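Local coordinates for protein dioxygenase (Pseudomonas brassicacearum, PDB 5V2D) that probably cleaves the central double bond of lignin-derived stilbenes with molecular oxygen, using an iron centre held by four histidines, at residues Ala140-Ile145 with Met492-Cys497; Ala66-Tyr71 with Leu99-Val104; Gly149-Leu154 with Trp161-Glu166. One frame throughout, in Å; residues are numbered along the deposited sequence. Where two conformers were deposited one is given.

Overall arrangement
Interactions 1, 2 and 3 lie close together in one region of the beta-propeller, and interaction 1 is the deepest, its centre about 6 Å from the centre of the chain, against about 16 Å for the centres of the other two. It carries an iron ligand and links the starts of two strands from different sheets by one backbone bond and a water. Interaction 2 holds the same sheet as 492-497, since strands 60-67 and 496-500 are neighbours, but works through side-chain charge and a tyrosine hydroxyl. Interaction 3 is a regular hairpin next to strand 143-147, bonded through its backbone and partly exposed at its Gly149-Leu165 end. Val104 packs on Trp161, joining interactions 2 and 3.

Interaction 1: Ala140-Ile145 with Met492-Cys497; sequences ANTSVI and MSLHGC. With FE (Fe (III) ion), chain E.
His495 and Thr142 meet where the packing is closest. The backbone N of His495 donates to Thr142 O (2.9 Å, 157° at the hydrogen), and the same carbonyl oxygen lies at the edge of the imidazole, 3.3 Å from His495 CD2. Thr142 CG2, anti to its backbone N, comes alongside in the ring plane, while Ser143 OG approaches His495 CB to 3.4 Å and bonds to Ala187 O. His495 CG lies anti to its own carbonyl carbon (chi1 -58°), which directs NE2 to the iron at 2.1 Å. His188, His239, His304 and a water also bind the metal, and Glu437 accepts from His495 ND1, a second-shell bond that helps fix the ring's rotation. Leu494 CD1 packs against Asn141 O at 3.6 Å, and that buried oxygen has no polar partner.

Farther along, the strands stand apart and a water bridges them: it accepts from Val144 N and donates weakly to Gly496 O. Cys497 SG lies 3.5 Å from Val144 O and 4.2 Å from Val144 CG2. Strand 143-147 is the edge of its sheet and pairs with strand 150-154, where Thr142 and Ser143 form a classic bulge opposite Leu154; strand 60-67 flanks strand 496-500.

Interaction 2: Ala66-Tyr71 with Leu99-Val104; sequences APDPQY and LRRRYV
A buried polar contact between side chains and backbone joins Asp68 and Gln70, just past the end of strand 60-67, to Arg101 and Tyr103 at the end of strand 96-103. Both strands belong to one antiparallel sheet but are separated in it by strand 85-93, so the two segments meet through long side chains that reach across.

Arg101 spans the gap with an extended chain, its CG anti to the backbone N (chi1 -173°). Its NH2 forms a salt bridge with Asp68 OD1 at 3.1 Å, and NH1 adds a weak bond to the same oxygen at 3.3 Å. The two side chains cross at about a right angle, and NH2 meets OD1 from above the carboxylate plane, which is turned 49° from the guanidinium. This is therefore not a flat two-oxygen pairing. Asp68 OD1 also accepts from Arg40 N and OD2 from Ser39 N, while Arg101 NH1 donates to Ile41 O, so both buried charges are tied to the segment 39-41 as well.

Tyr103 works beside this pair. Its OH donates to Asp68 O at 2.7 Å, from above the carbonyl plane, and lies 3.4 Å from Gln70 CA. Gln70, bent at chi2, brings OE1 to 3.5 Å from Tyr103 CE1, with the amide inclined 59° to the ring; OE1 itself bonds to Arg113 NE of helix 107-115. A phenylalanine at Tyr103 would probably keep much of the ring packing but leave Asp68 O without its hydroxyl donor, and the loop after strand 60-67 less firmly fixed.

Together these bonds fasten the loop leaving strand 60-67 to the end of strand 96-103, its next-but-one neighbour in the sheet, within a blade of the seven-bladed beta-propeller characteristic of carotenoid cleavage oxygenases.

Interaction 3: Gly149-Leu154 with Trp161-Glu166; sequences GVLLAL and WAMDLE
Leu151 and Met163 exchange two backbone hydrogen bonds: Leu151 N donates to Met163 O at 2.9 Å, and Met163 N to Leu151 O at 2.8 Å. Ala153 and Trp161 form a second such pair, in which the bond from Ala153 N to Trp161 O is almost straight (177°). Between them stands the non-hydrogen-bonded pair Leu152 and Ala162, where two CA-H...O contacts join the strands instead, the shorter running from Ala162 CA to Leu151 O at 3.3 Å.

This is a beta hairpin, with strands 150-154 and 161-163 antiparallel at 144° and forming the two middle strands of a four-stranded sheet. Strand 143-147 borders it along 150-154 and strand 170-173 along 161-163, as expected for a blade of the beta-propeller of this family.

Apolar contacts occur on both faces. On one, Ala162 CB meets Val150 CG2 at 3.8 Å and Leu152 CD2 a little farther off. On the other, Ala153 CB touches Met163 SD, while Leu151 and Met163 also reach Val87 of strand 85-93. Beyond the paired strands, Leu165 folds back over the start of strand 150-154: its CG is anti to the carbonyl carbon (chi1 -75°), CD2 packs against Leu151 CB at 3.8 Å, and CD1 comes within 3.5 Å of Gly149 O.

Water and a turn complete the open end. One water donates to Gly149 O and accepts from Leu165 N, bridging the chains where direct pairing has stopped. Asp164 OD1 accepts from Glu166 N at 2.7 Å in an Asx turn and also from Thr167 N.

Interaction 1: Ala140-Ile145 with Met492-Cys497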
# COMPACT_ATOMS: atom_id res chain seq x y z
N ALA A 140 -0.50 1.40 -12.06
CA ALA A 140 -0.97 0.15 -11.47
C ALA A 140 0.07 -0.38 -10.48
O ALA A 140 0.37 -1.56 -10.53
CB ALA A 140 -1.26 -0.86 -12.56
N ASN A 141 0.59 0.49 -9.61
CA ASN A 141 1.81 0.24 -8.84
C ASN A 141 1.70 0.06 -7.34
O ASN A 141 2.74 -0.01 -6.68
CB ASN A 141 2.83 1.31 -9.18
CG ASN A 141 2.53 2.63 -8.54
OD1 ASN A 141 1.47 2.83 -7.98
ND2 ASN A 141 3.51 3.56 -8.63
N THR A 142 0.46 0.03 -6.80
CA THR A 142 0.29 0.20 -5.36
C THR A 142 -0.09 -1.05 -4.62
O THR A 142 0.50 -1.34 -3.54
CB THR A 142 -0.68 1.36 -5.07
OG1 THR A 142 -0.11 2.56 -5.61
CG2 THR A 142 -0.87 1.60 -3.60
N SER A 143 -1.05 -1.82 -5.14
CA SER A 143 -1.41 -3.08 -4.51
C SER A 143 -1.73 -4.12 -5.51
O SER A 143 -1.97 -3.86 -6.68
CB SER A 143 -2.69 -2.94 -3.65
OG SER A 143 -2.51 -2.01 -2.59
N VAL A 144 -1.81 -5.37 -5.02
CA VAL A 144 -2.25 -6.50 -5.81
C VAL A 144 -3.23 -7.30 -4.99
O VAL A 144 -3.09 -7.39 -3.77
CB VAL A 144 -1.07 -7.36 -6.31
CG1 VAL A 144 -0.34 -6.71 -7.46
CG2 VAL A 144 -0.06 -7.65 -5.19
N ILE A 145 -4.25 -7.86 -5.63
CA ILE A 145 -5.19 -8.74 -4.94
C ILE A 145 -5.79 -9.72 -5.92
O ILE A 145 -6.06 -9.34 -7.05
CB ILE A 145 -6.30 -7.92 -4.23
CG1 ILE A 145 -6.93 -8.71 -3.14
CG2 ILE A 145 -7.39 -7.42 -5.21
CD1 ILE A 145 -7.87 -7.92 -2.28
N MET A 492 12.49 -1.51 -3.14
CA MET A 492 11.39 -1.28 -2.19
C MET A 492 10.08 -1.37 -2.90
O MET A 492 9.97 -0.88 -4.01
CB MET A 492 11.59 0.04 -1.44
CG MET A 492 10.55 0.38 -0.41
SD MET A 492 10.58 -0.88 0.89
CE MET A 492 9.31 -0.33 1.98
N SER A 493 9.10 -1.97 -2.25
CA SER A 493 7.80 -2.24 -2.80
C SER A 493 6.74 -1.45 -2.07
O SER A 493 6.97 -0.76 -1.03
CB SER A 493 7.46 -3.74 -2.75
OG SER A 493 8.54 -4.53 -3.33
N LEU A 494 5.54 -1.58 -2.56
CA LEU A 494 4.38 -1.18 -1.84
C LEU A 494 3.64 -2.43 -1.35
O LEU A 494 4.25 -3.23 -0.62
CB LEU A 494 3.57 -0.19 -2.67
CG LEU A 494 4.14 1.22 -2.77
CD1 LEU A 494 3.36 2.09 -3.81
CD2 LEU A 494 4.26 1.92 -1.44
N HIS A 495 2.39 -2.63 -1.69
CA HIS A 495 1.61 -3.66 -1.01
C HIS A 495 1.59 -5.02 -1.65
O HIS A 495 1.86 -5.12 -2.84
CB HIS A 495 0.15 -3.17 -0.82
CG HIS A 495 0.09 -1.92 -0.05
ND1 HIS A 495 0.34 -1.90 1.32
CD2 HIS A 495 -0.21 -0.64 -0.43
CE1 HIS A 495 0.17 -0.64 1.75
NE2 HIS A 495 -0.16 0.13 0.71
N GLY A 496 1.36 -6.04 -0.85
CA GLY A 496 1.32 -7.41 -1.36
C GLY A 496 0.18 -8.20 -0.78
O GLY A 496 -0.63 -7.68 0.05
N CYS A 497 0.10 -9.47 -1.16
CA CYS A 497 -1.02 -10.31 -0.64
C CYS A 497 -0.60 -11.75 -0.75
O CYS A 497 0.32 -12.12 -1.52
CB CYS A 497 -2.30 -10.12 -1.43
SG CYS A 497 -2.17 -10.66 -3.16
FE FE E . -1.23 1.95 0.82
O HOH W 1 -1.92 -5.71 -1.94
O HOH W 2 0.52 2.86 0.21

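Interaction 2: Ala66-Tyr71 with Leu99-Val104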
# COMPACT_ATOMS: atom_id res chain seq x y z
N ALA A 66 5.85 -3.42 -6.76
CA ALA A 66 6.76 -2.35 -6.53
C ALA A 66 6.72 -1.30 -7.66
O ALA A 66 6.87 -1.65 -8.79
CB ALA A 66 8.16 -2.87 -6.43
N PRO A 67 6.71 -0.04 -7.28
CA PRO A 67 7.08 0.97 -8.26
C PRO A 67 8.51 0.75 -8.71
O PRO A 67 9.38 0.52 -7.87
CB PRO A 67 6.93 2.29 -7.49
CG PRO A 67 6.10 1.96 -6.31
CD PRO A 67 6.42 0.54 -5.96
N ASP A 68 8.74 0.75 -10.01
CA ASP A 68 10.08 0.49 -10.52
C ASP A 68 10.18 1.16 -11.92
O ASP A 68 9.86 0.56 -12.95
CB ASP A 68 10.33 -1.00 -10.59
CG ASP A 68 11.84 -1.36 -10.71
OD1 ASP A 68 12.12 -2.58 -10.67
OD2 ASP A 68 12.75 -0.46 -10.77
N PRO A 69 10.55 2.42 -11.97
CA PRO A 69 10.38 3.21 -13.25
C PRO A 69 11.14 2.68 -14.37
O PRO A 69 12.33 2.42 -14.26
CB PRO A 69 10.82 4.64 -12.93
CG PRO A 69 11.38 4.55 -11.59
CD PRO A 69 11.16 3.22 -10.90
N GLN A 70 10.46 2.45 -15.52
CA GLN A 70 11.08 1.89 -16.66
C GLN A 70 12.13 2.84 -17.22
O GLN A 70 13.18 2.38 -17.70
CB GLN A 70 10.07 1.61 -17.76
CG GLN A 70 10.63 1.11 -19.09
CD GLN A 70 11.08 -0.30 -19.02
OE1 GLN A 70 10.36 -1.20 -19.41
NE2 GLN A 70 12.32 -0.51 -18.48
N TYR A 71 11.86 4.12 -17.19
CA TYR A 71 12.82 5.13 -17.66
C TYR A 71 13.11 6.23 -16.66
O TYR A 71 12.27 6.54 -15.81
CB TYR A 71 12.26 5.81 -18.93
CG TYR A 71 12.22 4.91 -20.14
CD1 TYR A 71 13.34 4.58 -20.84
CD2 TYR A 71 11.00 4.34 -20.55
CE1 TYR A 71 13.31 3.75 -21.95
CE2 TYR A 71 10.93 3.47 -21.62
CZ TYR A 71 12.08 3.17 -22.34
OH TYR A 71 11.94 2.35 -23.42
N LEU A 99 10.23 -17.68 -8.44
CA LEU A 99 9.92 -16.24 -8.53
C LEU A 99 9.69 -15.90 -10.00
O LEU A 99 10.43 -16.35 -10.90
CB LEU A 99 11.06 -15.43 -8.02
CG LEU A 99 11.02 -13.92 -8.24
CD1 LEU A 99 9.87 -13.23 -7.57
CD2 LEU A 99 12.37 -13.40 -7.76
N ARG A 100 8.63 -15.13 -10.21
CA ARG A 100 8.44 -14.39 -11.45
C ARG A 100 8.20 -12.95 -11.16
O ARG A 100 7.54 -12.64 -10.21
CB ARG A 100 7.18 -14.88 -12.08
CG ARG A 100 7.36 -15.99 -12.94
CD ARG A 100 6.45 -15.52 -14.16
NE ARG A 100 6.81 -16.14 -15.44
CZ ARG A 100 6.65 -17.43 -15.64
NH1 ARG A 100 6.10 -18.25 -14.70
NH2 ARG A 100 7.03 -17.91 -16.81
N ARG A 101 8.78 -12.06 -11.98
CA ARG A 101 8.70 -10.63 -11.75
C ARG A 101 8.46 -10.01 -13.13
O ARG A 101 9.27 -10.26 -14.05
CB ARG A 101 9.95 -10.11 -11.12
CG ARG A 101 9.88 -8.65 -10.69
CD ARG A 101 11.05 -8.31 -9.75
NE ARG A 101 10.93 -6.98 -9.15
CZ ARG A 101 11.59 -5.90 -9.46
NH1 ARG A 101 12.43 -5.84 -10.50
NH2 ARG A 101 11.34 -4.80 -8.72
N ARG A 102 7.39 -9.25 -13.27
CA ARG A 102 6.98 -8.68 -14.58
C ARG A 102 6.33 -7.30 -14.38
O ARG A 102 5.60 -7.09 -13.40
CB ARG A 102 5.95 -9.56 -15.34
CG ARG A 102 6.35 -10.97 -15.75
CD ARG A 102 7.45 -10.97 -16.84
NE ARG A 102 7.83 -12.18 -17.59
CZ ARG A 102 8.84 -13.02 -17.32
NH1 ARG A 102 9.57 -12.93 -16.23
NH2 ARG A 102 9.10 -14.02 -18.16
N TYR A 103 6.52 -6.44 -15.36
CA TYR A 103 5.86 -5.15 -15.41
C TYR A 103 4.42 -5.35 -15.76
O TYR A 103 4.08 -6.20 -16.59
CB TYR A 103 6.46 -4.24 -16.47
CG TYR A 103 7.65 -3.39 -16.04
CD1 TYR A 103 8.85 -3.48 -16.66
CD2 TYR A 103 7.52 -2.50 -14.96
CE1 TYR A 103 9.90 -2.66 -16.29
CE2 TYR A 103 8.57 -1.68 -14.62
CZ TYR A 103 9.78 -1.81 -15.28
OH TYR A 103 10.84 -1.02 -14.86
N VAL A 104 3.56 -4.57 -15.12
CA VAL A 104 2.19 -4.39 -15.64
C VAL A 104 2.28 -3.63 -16.97
O VAL A 104 2.82 -2.54 -17.04
CB VAL A 104 1.29 -3.58 -14.69
CG1 VAL A 104 -0.14 -3.66 -15.13
CG2 VAL A 104 1.31 -4.18 -13.27

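Interaction 3: Gly149-Leu154 with Trp161-Glu166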
# COMPACT_ATOMS: atom_id res chain seq x y z
N GLY A 149 -10.61 -14.88 -10.62
CA GLY A 149 -9.77 -15.62 -11.52
C GLY A 149 -8.58 -14.87 -12.12
O GLY A 149 -7.85 -15.41 -12.94
N VAL A 150 -8.41 -13.61 -11.72
CA VAL A 150 -7.23 -12.84 -12.10
C VAL A 150 -6.55 -12.22 -10.89
O VAL A 150 -7.07 -12.20 -9.77
CB VAL A 150 -7.57 -11.75 -13.17
CG1 VAL A 150 -8.18 -12.37 -14.39
CG2 VAL A 150 -8.48 -10.67 -12.64
N LEU A 151 -5.33 -11.70 -11.14
CA LEU A 151 -4.66 -10.82 -10.18
C LEU A 151 -4.94 -9.35 -10.61
O LEU A 151 -4.72 -9.01 -11.78
CB LEU A 151 -3.15 -11.03 -10.24
CG LEU A 151 -2.41 -10.32 -9.06
CD1 LEU A 151 -2.69 -11.02 -7.75
CD2 LEU A 151 -0.93 -10.25 -9.30
N LEU A 152 -5.44 -8.54 -9.68
CA LEU A 152 -5.65 -7.12 -9.95
C LEU A 152 -4.45 -6.34 -9.43
O LEU A 152 -4.04 -6.55 -8.28
CB LEU A 152 -6.86 -6.61 -9.26
CG LEU A 152 -8.18 -7.23 -9.79
CD1 LEU A 152 -9.31 -6.62 -8.97
CD2 LEU A 152 -8.34 -7.07 -11.29
N ALA A 153 -3.85 -5.57 -10.27
CA ALA A 153 -2.82 -4.60 -9.92
C ALA A 153 -3.49 -3.24 -9.91
O ALA A 153 -4.13 -2.80 -10.89
CB ALA A 153 -1.68 -4.59 -10.93
N LEU A 154 -3.44 -2.59 -8.76
CA LEU A 154 -4.29 -1.46 -8.46
C LEU A 154 -3.48 -0.17 -8.20
O LEU A 154 -2.42 -0.19 -7.56
CB LEU A 154 -5.13 -1.73 -7.27
CG LEU A 154 -5.96 -3.02 -7.35
CD1 LEU A 154 -5.58 -3.94 -6.16
CD2 LEU A 154 -7.43 -2.66 -7.25
N TRP A 161 -5.62 -3.09 -13.34
CA TRP A 161 -5.14 -3.84 -14.47
C TRP A 161 -5.07 -5.33 -14.07
O TRP A 161 -4.59 -5.68 -12.98
CB TRP A 161 -3.77 -3.32 -14.94
CG TRP A 161 -3.95 -2.11 -15.73
CD1 TRP A 161 -4.40 -0.91 -15.29
CD2 TRP A 161 -3.85 -2.01 -17.15
NE1 TRP A 161 -4.56 -0.07 -16.35
CE2 TRP A 161 -4.24 -0.72 -17.50
CE3 TRP A 161 -3.45 -2.88 -18.14
CZ2 TRP A 161 -4.22 -0.27 -18.83
CZ3 TRP A 161 -3.43 -2.45 -19.46
CH2 TRP A 161 -3.83 -1.18 -19.79
N ALA A 162 -5.64 -6.19 -14.91
CA ALA A 162 -5.63 -7.62 -14.62
C ALA A 162 -4.41 -8.29 -15.19
O ALA A 162 -3.93 -7.92 -16.27
CB ALA A 162 -6.91 -8.26 -15.13
N MET A 163 -3.92 -9.25 -14.42
CA MET A 163 -2.85 -10.10 -14.78
C MET A 163 -3.17 -11.58 -14.56
O MET A 163 -3.95 -11.95 -13.67
CB MET A 163 -1.62 -9.70 -13.98
CG MET A 163 -1.24 -8.19 -14.14
SD MET A 163 0.11 -7.89 -12.95
CE MET A 163 1.54 -8.06 -14.04
N ASP A 164 -2.49 -12.42 -15.33
CA ASP A 164 -2.66 -13.88 -15.19
C ASP A 164 -2.02 -14.29 -13.84
O ASP A 164 -0.84 -13.93 -13.56
CB ASP A 164 -2.00 -14.60 -16.35
CG ASP A 164 -2.15 -16.10 -16.26
OD1 ASP A 164 -1.55 -16.79 -15.41
OD2 ASP A 164 -2.88 -16.61 -17.08
N LEU A 165 -2.76 -15.02 -13.03
CA LEU A 165 -2.26 -15.45 -11.71
C LEU A 165 -0.96 -16.30 -11.76
O LEU A 165 -0.15 -16.22 -10.86
CB LEU A 165 -3.32 -16.27 -11.02
CG LEU A 165 -4.49 -15.39 -10.47
CD1 LEU A 165 -5.76 -16.25 -10.27
CD2 LEU A 165 -4.07 -14.59 -9.18
N GLU A 166 -0.74 -17.07 -12.83
CA GLU A 166 0.45 -17.90 -12.92
C GLU A 166 1.57 -17.23 -13.65
O GLU A 166 2.67 -17.20 -13.13
CB GLU A 166 0.13 -19.22 -13.60
CG GLU A 166 -0.94 -20.00 -12.80
CD GLU A 166 -1.11 -21.46 -13.25
OE1 GLU A 166 -1.20 -22.36 -12.36
OE2 GLU A 166 -1.13 -21.70 -14.50
O HOH W 3 -5.34 -15.84 -14.07